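Local coordinates for flagellar hook-associated protein 2 (Helicobacter pylori, PDB 6IWY), which caps the tip of the growing flagellar filament, helping flagellin monomers polymerise there and keeping them from leaking out unassembled, at residues D41-G46 with N123-G128; S154-G159 with E231-K236; L252-R257 with E311-I316. All blocks are in the same frame, centred on the assembly; numbering follows the deposited sequence.

Contact 1 (D41-G46 with N123-G128)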
loop_
_atom_site.group_PDB
_atom_site.type_symbol
_atom_site.label_atom_id
_atom_site.label_comp_id
_atom_site.label_asym_id
_atom_site.label_seq_id
_atom_site.Cartn_x
_atom_site.Cartn_y
_atom_site.Cartn_z
ATOM N N ASP A 41 12.337 -7.303 2.604
ATOM C CA ASP A 41 12.134 -5.866 2.498
ATOM C C ASP A 41 12.458 -5.211 3.844
ATOM O O ASP A 41 12.198 -5.790 4.887
ATOM C CB ASP A 41 10.659 -5.618 2.142
ATOM C CG ASP A 41 10.451 -4.428 1.214
ATOM O OD1 ASP A 41 9.707 -3.506 1.635
ATOM O OD2 ASP A 41 10.991 -4.421 0.070
ATOM N N ILE A 42 13.013 -4.011 3.846
ATOM C CA ILE A 42 13.239 -3.317 5.107
ATOM C C ILE A 42 12.799 -1.892 4.958
ATOM O O ILE A 42 13.329 -1.189 4.131
ATOM C CB ILE A 42 14.730 -3.324 5.563
ATOM C CG1 ILE A 42 15.220 -4.752 5.823
ATOM C CG2 ILE A 42 14.913 -2.486 6.847
ATOM C CD1 ILE A 42 16.722 -4.823 6.011
ATOM N N ASN A 43 11.838 -1.472 5.769
ATOM C CA ASN A 43 11.271 -0.138 5.657
ATOM C C ASN A 43 11.229 0.535 6.979
ATOM O O ASN A 43 11.007 -0.117 8.028
ATOM C CB ASN A 43 9.834 -0.219 5.195
ATOM C CG ASN A 43 9.692 -0.925 3.902
ATOM O OD1 ASN A 43 10.020 -0.371 2.854
ATOM N ND2 ASN A 43 9.216 -2.154 3.948
ATOM N N GLU A 44 11.414 1.839 6.946
ATOM C CA GLU A 44 11.133 2.647 8.102
ATOM C C GLU A 44 9.735 3.143 7.915
ATOM O O GLU A 44 9.382 3.523 6.826
ATOM C CB GLU A 44 12.064 3.843 8.176
ATOM C CG GLU A 44 13.474 3.501 8.520
ATOM C CD GLU A 44 14.383 4.641 8.240
ATOM O OE1 GLU A 44 13.876 5.693 7.794
ATOM O OE2 GLU A 44 15.605 4.493 8.437
ATOM N N LEU A 45 8.960 3.175 8.978
ATOM C CA LEU A 45 7.628 3.751 8.933
ATOM C C LEU A 45 7.436 4.610 10.196
ATOM O O LEU A 45 7.681 4.145 11.289
ATOM C CB LEU A 45 6.583 2.629 8.872
ATOM C CG LEU A 45 5.103 2.998 9.002
ATOM C CD1 LEU A 45 4.568 3.566 7.687
ATOM C CD2 LEU A 45 4.245 1.804 9.476
ATOM N N GLY A 46 7.023 5.862 10.040
ATOM C CA GLY A 46 6.622 6.663 11.173
ATOM C C GLY A 46 7.785 7.500 11.613
ATOM O O GLY A 46 8.875 7.409 11.029
ATOM N N ASN A 123 7.841 -9.941 -2.212
ATOM C CA ASN A 123 7.636 -9.437 -0.849
ATOM C C ASN A 123 7.949 -7.981 -0.671
ATOM O O ASN A 123 8.196 -7.539 0.431
ATOM C CB ASN A 123 8.397 -10.286 0.179
ATOM C CG ASN A 123 7.778 -11.654 0.352
ATOM O OD1 ASN A 123 6.842 -11.824 1.135
ATOM N ND2 ASN A 123 8.279 -12.631 -0.401
ATOM N N ARG A 124 7.906 -7.207 -1.739
ATOM C CA ARG A 124 8.092 -5.775 -1.562
ATOM C C ARG A 124 6.860 -5.329 -0.802
ATOM O O ARG A 124 5.812 -5.963 -0.943
ATOM C CB ARG A 124 8.281 -5.082 -2.887
ATOM C CG ARG A 124 9.601 -5.482 -3.521
ATOM C CD ARG A 124 9.837 -4.807 -4.838
ATOM N NE ARG A 124 10.128 -3.378 -4.691
ATOM C CZ ARG A 124 10.294 -2.531 -5.710
ATOM N NH1 ARG A 124 10.205 -2.964 -6.968
ATOM N NH2 ARG A 124 10.576 -1.235 -5.467
ATOM N N VAL A 125 6.996 -4.338 0.079
ATOM C CA VAL A 125 5.833 -3.780 0.763
ATOM C C VAL A 125 5.416 -2.450 0.120
ATOM O O VAL A 125 6.172 -1.512 0.071
ATOM C CB VAL A 125 6.081 -3.559 2.234
ATOM C CG1 VAL A 125 4.890 -2.882 2.835
ATOM C CG2 VAL A 125 6.315 -4.866 2.972
ATOM N N TYR A 126 4.202 -2.373 -0.379
ATOM C CA TYR A 126 3.743 -1.165 -1.024
ATOM C C TYR A 126 2.749 -0.563 -0.088
ATOM O O TYR A 126 1.734 -1.166 0.157
ATOM C CB TYR A 126 3.115 -1.470 -2.370
ATOM C CG TYR A 126 4.135 -1.914 -3.366
ATOM C CD1 TYR A 126 4.323 -3.255 -3.656
ATOM C CD2 TYR A 126 4.946 -0.998 -3.982
ATOM C CE1 TYR A 126 5.301 -3.660 -4.567
ATOM C CE2 TYR A 126 5.911 -1.380 -4.875
ATOM C CZ TYR A 126 6.088 -2.711 -5.165
ATOM O OH TYR A 126 7.064 -3.058 -6.069
ATOM N N PHE A 127 3.053 0.607 0.461
ATOM C CA PHE A 127 2.153 1.277 1.381
ATOM C C PHE A 127 1.137 2.040 0.573
ATOM O O PHE A 127 1.423 2.448 -0.526
ATOM C CB PHE A 127 2.938 2.225 2.291
ATOM C CG PHE A 127 3.871 1.512 3.195
ATOM C CD1 PHE A 127 5.216 1.429 2.895
ATOM C CD2 PHE A 127 3.394 0.876 4.324
ATOM C CE1 PHE A 127 6.067 0.735 3.725
ATOM C CE2 PHE A 127 4.224 0.171 5.149
ATOM C CZ PHE A 127 5.563 0.089 4.853
ATOM N N GLY A 128 -0.067 2.170 1.116
ATOM C CA GLY A 128 -1.118 2.970 0.503
ATOM C C GLY A 128 -1.886 2.172 -0.538
ATOM O O GLY A 128 -2.202 1.015 -0.310
#
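Two antiparallel sheets face each other here: Asp41, Asn43 and Leu45, on the segment carrying strand 42-49, point at Val125 and Phe127, on the segment carrying strand 126-127. The chain directions differ by only 21°, yet no backbone pairing joins them; side chains fill the gap, which widens from 5.7 Å between Asp41 CA and Arg124 CA to 9.7 Å between Leu45 CA and Phe127 CA. At the narrow end the Asp41 carboxylate is the polar link. Its OD1 accepts a weak hydrogen bond from Val125 N at 3.2 Å and a shorter one from Asn43 ND2 at 2.7 Å, the latter on the anti side. Its OD2 accepts a hydrogen bond from Ala365 N, while the Arg124 guanidinium turns elsewhere, to a salt bridge with Asp212. Phe127 CG lies beside the backbone N, opposite the carbonyl carbon (chi1 -65°), which turns the CE1 edge of the ring to Asn43. The Asn43 amide, held also by Val114 O and Asn361, stands almost perpendicular to that ring (85°) and meets its edge in plane, Asn43 CG lying 4.0 Å from Phe127 CE1. Val125 CG1, from the same segment, lies above one face, displaced toward the rim; Leu45 CD1 approaches obliquely, 4.3 Å from Phe127 CE2. With Leu45 also on Leu63, these side chains form the interface between the sheets of strands 42-49 and 61-67, as in the packing of one beta sheet on another.

Contact 2 (S154-G159 with E231-K236)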
loop_
_atom_site.group_PDB
_atom_site.type_symbol
_atom_site.label_atom_id
_atom_site.label_comp_id
_atom_site.label_asym_id
_atom_site.label_seq_id
_atom_site.Cartn_x
_atom_site.Cartn_y
_atom_site.Cartn_z
ATOM N N SER A 154 -5.586 6.563 -19.865
ATOM C CA SER A 154 -5.154 7.655 -18.980
ATOM C C SER A 154 -5.129 7.199 -17.532
ATOM O O SER A 154 -5.894 6.337 -17.139
ATOM C CB SER A 154 -6.051 8.873 -19.105
ATOM O OG SER A 154 -7.230 8.702 -18.367
ATOM N N LEU A 155 -4.212 7.791 -16.779
ATOM C CA LEU A 155 -3.991 7.501 -15.371
ATOM C C LEU A 155 -4.681 8.582 -14.555
ATOM O O LEU A 155 -4.347 9.779 -14.699
ATOM C CB LEU A 155 -2.495 7.586 -15.044
ATOM C CG LEU A 155 -1.679 6.319 -15.066
ATOM C CD1 LEU A 155 -0.244 6.680 -14.962
ATOM C CD2 LEU A 155 -2.128 5.480 -13.862
ATOM N N ASN A 156 -5.598 8.171 -13.686
ATOM C CA ASN A 156 -6.243 9.076 -12.750
ATOM C C ASN A 156 -5.673 8.890 -11.357
ATOM O O ASN A 156 -5.872 7.842 -10.735
ATOM C CB ASN A 156 -7.719 8.815 -12.700
ATOM C CG ASN A 156 -8.502 10.016 -13.014
ATOM O OD1 ASN A 156 -8.697 10.339 -14.208
ATOM N ND2 ASN A 156 -8.965 10.720 -11.984
ATOM N N LEU A 157 -4.959 9.918 -10.888
ATOM C CA LEU A 157 -4.292 9.922 -9.607
ATOM C C LEU A 157 -4.646 11.193 -8.886
ATOM O O LEU A 157 -5.063 12.178 -9.526
ATOM C CB LEU A 157 -2.791 9.900 -9.809
ATOM C CG LEU A 157 -2.220 8.613 -10.386
ATOM C CD1 LEU A 157 -0.996 8.902 -11.278
ATOM C CD2 LEU A 157 -1.834 7.738 -9.246
ATOM N N LYS A 158 -4.446 11.169 -7.561
ATOM C CA LYS A 158 -4.605 12.339 -6.721
ATOM C C LYS A 158 -3.368 13.217 -6.832
ATOM O O LYS A 158 -2.268 12.748 -6.664
ATOM C CB LYS A 158 -4.804 11.932 -5.264
ATOM C CG LYS A 158 -5.307 13.057 -4.417
ATOM C CD LYS A 158 -5.643 12.626 -3.000
ATOM C CE LYS A 158 -4.411 12.495 -2.096
ATOM N NZ LYS A 158 -4.763 12.927 -0.712
ATOM N N GLY A 159 -3.554 14.496 -7.103
ATOM C CA GLY A 159 -2.435 15.421 -7.306
ATOM C C GLY A 159 -1.941 16.151 -6.064
ATOM O O GLY A 159 -2.512 16.082 -4.990
ATOM N N GLU A 231 -6.886 5.137 -10.869
ATOM C CA GLU A 231 -7.682 4.582 -11.962
ATOM C C GLU A 231 -6.897 4.567 -13.258
ATOM O O GLU A 231 -6.185 5.511 -13.567
ATOM C CB GLU A 231 -8.941 5.395 -12.215
ATOM C CG GLU A 231 -9.770 5.666 -10.976
ATOM C CD GLU A 231 -11.092 6.442 -11.251
ATOM O OE1 GLU A 231 -11.926 6.540 -10.297
ATOM O OE2 GLU A 231 -11.283 6.964 -12.393
ATOM N N VAL A 232 -7.039 3.484 -14.013
ATOM C CA VAL A 232 -6.511 3.394 -15.353
ATOM C C VAL A 232 -7.724 3.336 -16.248
ATOM O O VAL A 232 -8.456 2.366 -16.244
ATOM C CB VAL A 232 -5.677 2.130 -15.527
ATOM C CG1 VAL A 232 -5.107 2.016 -16.968
ATOM C CG2 VAL A 232 -4.587 2.093 -14.463
ATOM N N LYS A 233 -7.942 4.402 -16.995
ATOM C CA LYS A 233 -9.138 4.569 -17.794
ATOM C C LYS A 233 -8.810 4.618 -19.271
ATOM O O LYS A 233 -7.691 4.867 -19.663
ATOM C CB LYS A 233 -9.821 5.878 -17.401
ATOM C CG LYS A 233 -10.647 5.770 -16.137
ATOM C CD LYS A 233 -10.637 7.071 -15.316
ATOM C CE LYS A 233 -10.977 8.352 -16.129
ATOM N NZ LYS A 233 -12.384 8.351 -16.673
ATOM N N GLY A 234 -9.827 4.398 -20.085
ATOM C CA GLY A 234 -9.664 4.438 -21.504
ATOM C C GLY A 234 -10.087 3.163 -22.205
ATOM O O GLY A 234 -10.120 2.080 -21.620
ATOM N N SER A 235 -10.397 3.325 -23.483
ATOM C CA SER A 235 -10.793 2.240 -24.343
ATOM C C SER A 235 -9.728 1.172 -24.418
ATOM O O SER A 235 -10.059 0.004 -24.627
ATOM C CB SER A 235 -11.150 2.751 -25.753
ATOM O OG SER A 235 -10.047 3.340 -26.406
ATOM N N LYS A 236 -8.468 1.527 -24.204
ATOM C CA LYS A 236 -7.407 0.513 -24.204
ATOM C C LYS A 236 -6.767 0.128 -22.856
ATOM O O LYS A 236 -5.709 -0.495 -22.859
ATOM C CB LYS A 236 -6.323 0.919 -25.193
ATOM C CG LYS A 236 -6.845 1.064 -26.588
ATOM C CD LYS A 236 -5.728 1.276 -27.586
ATOM C CE LYS A 236 -6.281 1.269 -29.013
ATOM N NZ LYS A 236 -5.272 1.738 -29.994
#
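Asn156, Ser154 and Glu231 lose the most surface where strand 154-158 runs antiparallel to strand 230-233, the axes 4.7 Å apart. Asn156 and Glu231 form a hydrogen-bonded pair: Asn156 N gives a nearly straight bond (175°) to Glu231 O at 2.7 Å, and Glu231 N returns one to Asn156 O at 2.9 Å. Their side chains leave the same face side by side, Asn156 CB 3.7 Å from Glu231 CB, with amide and carboxylate planes 34° apart. Ser154 repeats the pattern with Lys233, donating from Ser154 N to Lys233 O at 2.7 Å and accepting from Lys233 N at Ser154 O at 2.8 Å. The Ser154 hydroxyl sits between its own N and carbonyl carbon (chi1 80°) and is hydrogen-bonded to Glu166 of strand 164-173; the same carboxylate makes a long, weak ion pair with Lys233. Bent at chi2, chi3 and chi4, the Lys233 chain brings CE to 3.6 Å from Asn156 OD1. On the other face Leu155 CD2 touches Val232 CG2 at 4.2 Å. The four backbone bonds satisfy the paired amides and carbonyls independently of the side chains, leaving the Asn156 and Glu231 face polar and partly exposed and the Leu155 and Val232 face buried on Ile222.

Contact 3 (L252-R257 with E311-I316)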
loop_
_atom_site.group_PDB
_atom_site.type_symbol
_atom_site.label_atom_id
_atom_site.label_comp_id
_atom_site.label_asym_id
_atom_site.label_seq_id
_atom_site.Cartn_x
_atom_site.Cartn_y
_atom_site.Cartn_z
ATOM N N LEU A 252 -14.294 4.558 5.955
ATOM C CA LEU A 252 -13.651 5.170 7.132
ATOM C C LEU A 252 -13.970 4.547 8.497
ATOM O O LEU A 252 -13.096 4.356 9.336
ATOM C CB LEU A 252 -14.066 6.637 7.185
ATOM C CG LEU A 252 -13.518 7.466 8.331
ATOM C CD1 LEU A 252 -12.055 7.721 8.071
ATOM C CD2 LEU A 252 -14.301 8.761 8.463
ATOM N N LEU A 253 -15.240 4.309 8.749
ATOM C CA LEU A 253 -15.677 3.856 10.050
ATOM C C LEU A 253 -16.733 2.822 9.828
ATOM O O LEU A 253 -17.619 2.988 9.024
ATOM C CB LEU A 253 -16.232 5.014 10.885
ATOM C CG LEU A 253 -16.833 4.677 12.264
ATOM C CD1 LEU A 253 -15.922 3.735 13.087
ATOM C CD2 LEU A 253 -17.161 5.964 13.083
ATOM N N LYS A 254 -16.628 1.733 10.559
ATOM C CA LYS A 254 -17.609 0.662 10.482
ATOM C C LYS A 254 -17.878 0.279 11.905
ATOM O O LYS A 254 -16.939 0.028 12.614
ATOM C CB LYS A 254 -17.032 -0.509 9.664
ATOM C CG LYS A 254 -17.701 -1.880 9.913
ATOM C CD LYS A 254 -17.713 -2.748 8.657
ATOM C CE LYS A 254 -17.418 -4.195 8.961
ATOM N NZ LYS A 254 -15.989 -4.350 9.304
ATOM N N SER A 255 -19.135 0.255 12.320
ATOM C CA SER A 255 -19.471 -0.165 13.686
ATOM C C SER A 255 -18.856 -1.504 14.043
ATOM O O SER A 255 -18.649 -2.356 13.175
ATOM C CB SER A 255 -20.963 -0.341 13.863
ATOM O OG SER A 255 -21.635 0.686 13.199
ATOM N N SER A 256 -18.574 -1.685 15.328
ATOM C CA SER A 256 -18.107 -2.988 15.834
ATOM C C SER A 256 -19.202 -4.034 15.861
ATOM O O SER A 256 -18.926 -5.207 15.838
ATOM C CB SER A 256 -17.574 -2.856 17.247
ATOM O OG SER A 256 -16.250 -2.372 17.218
ATOM N N ARG A 257 -20.438 -3.575 15.944
ATOM C CA ARG A 257 -21.580 -4.413 16.187
ATOM C C ARG A 257 -22.737 -3.871 15.363
ATOM O O ARG A 257 -22.766 -2.695 15.051
ATOM C CB ARG A 257 -21.954 -4.309 17.660
ATOM C CG ARG A 257 -20.892 -4.816 18.665
ATOM C CD ARG A 257 -20.631 -6.326 18.558
ATOM N NE ARG A 257 -20.679 -6.967 19.876
ATOM C CZ ARG A 257 -21.449 -8.002 20.209
ATOM N NH1 ARG A 257 -22.257 -8.607 19.340
ATOM N NH2 ARG A 257 -21.396 -8.448 21.441
ATOM N N GLU A 311 -23.230 -7.233 6.059
ATOM C CA GLU A 311 -23.392 -7.757 7.414
ATOM C C GLU A 311 -24.416 -6.975 8.269
ATOM O O GLU A 311 -24.570 -7.271 9.451
ATOM C CB GLU A 311 -22.057 -7.669 8.170
ATOM C CG GLU A 311 -20.828 -8.281 7.505
ATOM C CD GLU A 311 -19.589 -8.189 8.417
ATOM O OE1 GLU A 311 -19.213 -7.045 8.816
ATOM O OE2 GLU A 311 -19.006 -9.266 8.736
ATOM N N GLY A 312 -25.068 -5.961 7.697
ATOM C CA GLY A 312 -26.033 -5.126 8.434
ATOM C C GLY A 312 -25.422 -4.027 9.297
ATOM O O GLY A 312 -26.104 -3.427 10.131
ATOM N N LYS A 313 -24.142 -3.735 9.101
ATOM C CA LYS A 313 -23.452 -2.758 9.955
ATOM C C LYS A 313 -23.419 -1.313 9.382
ATOM O O LYS A 313 -23.333 -1.097 8.169
ATOM C CB LYS A 313 -22.046 -3.271 10.289
ATOM C CG LYS A 313 -22.085 -4.425 11.287
ATOM C CD LYS A 313 -20.704 -4.949 11.651
ATOM C CE LYS A 313 -20.820 -6.009 12.745
ATOM N NZ LYS A 313 -19.568 -6.769 13.070
ATOM N N LEU A 314 -23.521 -0.337 10.280
ATOM C CA LEU A 314 -23.399 1.070 9.924
ATOM C C LEU A 314 -21.987 1.345 9.437
ATOM O O LEU A 314 -21.020 1.058 10.153
ATOM C CB LEU A 314 -23.679 1.934 11.145
ATOM C CG LEU A 314 -23.728 3.436 10.946
ATOM C CD1 LEU A 314 -24.869 3.809 10.010
ATOM C CD2 LEU A 314 -23.890 4.131 12.333
ATOM N N VAL A 315 -21.857 1.874 8.225
ATOM C CA VAL A 315 -20.581 2.366 7.747
ATOM C C VAL A 315 -20.724 3.856 7.533
ATOM O O VAL A 315 -21.608 4.281 6.845
ATOM C CB VAL A 315 -20.161 1.670 6.459
ATOM C CG1 VAL A 315 -18.837 2.218 5.974
ATOM C CG2 VAL A 315 -20.059 0.168 6.682
ATOM N N ILE A 316 -19.888 4.655 8.180
ATOM C CA ILE A 316 -19.901 6.096 8.008
ATOM C C ILE A 316 -18.628 6.543 7.276
ATOM O O ILE A 316 -17.534 6.088 7.572
ATOM C CB ILE A 316 -19.904 6.838 9.330
ATOM C CG1 ILE A 316 -20.937 6.261 10.310
ATOM C CG2 ILE A 316 -20.186 8.279 9.098
ATOM C CD1 ILE A 316 -20.627 6.643 11.746
#
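Leu253 and Ile316 lie side by side and point the same way, with Leu253 CD2 3.8 Å from Ile316 CD1; both side chains pack on Leu323 of strand 322-327. Beneath them Ile316 N donates a hydrogen bond to Leu253 O at 2.9 Å, tilted 28° from the carbonyl plane, and the return bond from Leu253 N to Ile316 O is weak. From the face carrying Val315, the bent Lys254 chain reaches the loop residue Glu311 and crosses it at about a right angle. Lys254 CE comes to 3.4 Å from Glu311 OE1, but the 4.2 Å between Lys254 NZ and that oxygen is too long for a salt bridge. Strands 253-254 and 314-318 are the outer and central strands of a three-stranded antiparallel sheet, and the latter falls in the flagellin hook IN motif. Ser255 reaches Leu314 O with two donors: Ser255 N lies nearly along the carbonyl axis at 3.0 Å, whereas Ser255 OG, swung beside its own N (chi1 -41°), makes a C=O...OG angle of 116° at 3.1 Å from Leu314 O and also lies in a weak bond to Leu339 O. Lys313, fully extended beyond CG, runs its CD past Ser255 O at 3.6 Å and delivers NZ to Ser256 O at 3.2 Å, above the carbonyl plane rather than on a lone pair.

The chain is a central fragment of the cap protein, which is a homopentamer. Its three contacts follow one another in sequence and share no strand; their centres stand 25 to 30 Å apart. Contact 1 is the most central, 8 Å from the centre of the chain, and is buried: it joins two different sheets through side chains. Contacts 2 and 3, at 18 and 23 Å, are partly buried and each join neighbouring strands within one sheet, where backbone bonds dominate. Contact 2 has two complete hydrogen-bonded pairs, whereas contact 3 has one, with one of its bonds weak, and then continues through Ser255 and Lys313, whose bonds reach backbone carbonyls, with exposed residues such as Ser256 at its rim.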